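PDB 3MJZ: FG41 Malonate Semialdehyde Decarboxylase from Coryneform bacterium, which is a member of the tautomerase superfamily, built on a beta-alpha-beta fold and assembled here from three chains. Local coordinates for residues I67-T72 against A105-A110. Numbering follows the deposited sequence.
Sequences IIHVFT and AITENA
V70 is joined to the neighbouring strand by both its backbone N and O: N reaches A105 O at 2.6 Å, and O takes T107 N at 2.7 Å. Bonds from A105 N to I68 O, T72 N to T107 O and N109 N to T72 O carry the parallel pairing to either end. On one face, H69 swings its CG anti to the backbone N (chi1 -159°), which turns a face of the imidazole to A105, whose CB makes a CH-pi contact 4.3 Å from the centroid; ND1 of H69 adds a weak hydrogen bond to A105 O. T107 comes next, its CB 3.7 Å from CD2 of F71, while CZ of F71 lies over the centre of the H69 ring. On the other face, CD1 of I106 meets CB of V70 at 3.5 Å, and the CG2 methyls of I106 and T72 touch. At the far end E108 turns to a salt bridge with K81, and ND2 of N109 bonds I106 O of a neighbouring subunit. H69 meets F71 of the other neighbour edge-to-face, and A105 pairs with an antiparallel strand there. Strands 66-73 and 102-109 form a beta-alpha-beta crossover through helix 78-92, as in tautomerase-superfamily proteins.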
loop_
_atom_site.group_PDB
_atom_site.type_symbol
_atom_site.label_atom_id
_atom_site.label_comp_id
_atom_site.label_asym_id
_atom_site.label_seq_id
_atom_site.Cartn_x
_atom_site.Cartn_y
_atom_site.Cartn_z
ATOM N N ILE A 67 -5.980 11.017 -1.545
ATOM C CA ILE A 67 -4.623 10.589 -1.232
ATOM C C ILE A 67 -4.093 9.732 -2.385
ATOM O O ILE A 67 -4.675 8.702 -2.710
ATOM C CB ILE A 67 -4.580 9.835 0.131
ATOM C CG1 ILE A 67 -4.945 10.800 1.273
ATOM C CG2 ILE A 67 -3.203 9.224 0.396
ATOM C CD1 ILE A 67 -5.616 10.152 2.450
ATOM N N ILE A 68 -3.005 10.198 -3.004
ATOM C CA ILE A 68 -2.301 9.512 -4.121
ATOM C C ILE A 68 -0.950 8.984 -3.613
ATOM O O ILE A 68 -0.110 9.747 -3.172
ATOM C CB ILE A 68 -1.977 10.478 -5.332
ATOM C CG1 ILE A 68 -3.037 11.574 -5.524
ATOM C CG2 ILE A 68 -1.750 9.707 -6.605
ATOM C CD1 ILE A 68 -4.372 11.046 -5.812
ATOM N N HIS A 69 -0.773 7.673 -3.696
ATOM C CA HIS A 69 0.402 6.958 -3.218
ATOM C C HIS A 69 1.087 6.373 -4.470
ATOM O O HIS A 69 0.558 5.489 -5.157
ATOM C CB HIS A 69 -0.064 5.863 -2.262
ATOM C CG HIS A 69 0.987 5.357 -1.319
ATOM N ND1 HIS A 69 2.341 5.540 -1.518
ATOM C CD2 HIS A 69 0.872 4.603 -0.203
ATOM C CE1 HIS A 69 3.011 4.961 -0.542
ATOM N NE2 HIS A 69 2.142 4.371 0.260
ATOM N N VAL A 70 2.248 6.923 -4.792
ATOM C CA VAL A 70 2.957 6.573 -6.010
ATOM C C VAL A 70 4.052 5.558 -5.681
ATOM O O VAL A 70 4.907 5.789 -4.807
ATOM C CB VAL A 70 3.530 7.836 -6.680
ATOM C CG1 VAL A 70 4.240 7.479 -7.959
ATOM C CG2 VAL A 70 2.402 8.833 -6.953
ATOM N N PHE A 71 3.969 4.403 -6.335
ATOM C CA PHE A 71 4.981 3.360 -6.207
ATOM C C PHE A 71 5.771 3.332 -7.498
ATOM O O PHE A 71 5.262 2.920 -8.523
ATOM C CB PHE A 71 4.352 1.991 -5.924
ATOM C CG PHE A 71 3.689 1.900 -4.587
ATOM C CD1 PHE A 71 2.360 2.271 -4.431
ATOM C CD2 PHE A 71 4.380 1.430 -3.484
ATOM C CE1 PHE A 71 1.734 2.188 -3.199
ATOM C CE2 PHE A 71 3.756 1.340 -2.246
ATOM C CZ PHE A 71 2.429 1.722 -2.105
ATOM N N THR A 72 7.021 3.776 -7.435
ATOM C CA THR A 72 7.827 3.913 -8.625
ATOM C C THR A 72 9.292 3.508 -8.361
ATOM O O THR A 72 9.726 3.394 -7.198
ATOM C CB THR A 72 7.709 5.351 -9.195
ATOM O OG1 THR A 72 8.179 5.382 -10.554
ATOM C CG2 THR A 72 8.491 6.349 -8.342
ATOM N N ALA A 105 2.209 10.660 -1.624
ATOM C CA ALA A 105 3.336 9.904 -1.046
ATOM C C ALA A 105 3.992 9.025 -2.124
ATOM O O ALA A 105 3.308 8.444 -2.977
ATOM C CB ALA A 105 2.856 9.046 0.090
ATOM N N ILE A 106 5.322 8.968 -2.094
ATOM C CA ILE A 106 6.083 8.180 -3.038
ATOM C C ILE A 106 6.806 7.110 -2.263
ATOM O O ILE A 106 7.457 7.397 -1.269
ATOM C CB ILE A 106 7.190 8.953 -3.793
ATOM C CG1 ILE A 106 6.747 10.324 -4.325
ATOM C CG2 ILE A 106 7.772 8.069 -4.903
ATOM C CD1 ILE A 106 5.691 10.296 -5.341
ATOM N N THR A 107 6.690 5.879 -2.743
ATOM C CA THR A 107 7.430 4.760 -2.208
ATOM C C THR A 107 8.217 4.125 -3.349
ATOM O O THR A 107 7.676 3.861 -4.424
ATOM C CB THR A 107 6.509 3.740 -1.532
ATOM O OG1 THR A 107 5.771 4.401 -0.502
ATOM C CG2 THR A 107 7.334 2.612 -0.920
ATOM N N GLU A 108 9.497 3.878 -3.090
ATOM C CA GLU A 108 10.437 3.500 -4.136
ATOM C C GLU A 108 10.830 2.025 -4.130
ATOM O O GLU A 108 10.901 1.369 -3.064
ATOM C CB GLU A 108 11.688 4.388 -4.051
ATOM C CG GLU A 108 11.390 5.885 -4.294
ATOM C CD GLU A 108 12.643 6.676 -4.551
ATOM O OE1 GLU A 108 13.628 6.477 -3.801
ATOM O OE2 GLU A 108 12.662 7.473 -5.513
ATOM N N ASN A 109 11.084 1.516 -5.335
ATOM C CA ASN A 109 11.658 0.194 -5.498
ATOM C C ASN A 109 12.720 0.127 -6.609
ATOM O O ASN A 109 13.359 1.133 -6.922
ATOM C CB ASN A 109 10.569 -0.921 -5.559
ATOM C CG ASN A 109 9.632 -0.845 -6.801
ATOM O OD1 ASN A 109 9.858 -0.100 -7.764
ATOM N ND2 ASN A 109 8.593 -1.670 -6.776
ATOM N N ALA A 110 12.905 -1.059 -7.184
ATOM C CA ALA A 110 13.868 -1.277 -8.257
ATOM C C ALA A 110 13.213 -1.889 -9.520
ATOM O O ALA A 110 12.136 -2.501 -9.440
ATOM C CB ALA A 110 15.034 -2.148 -7.751
#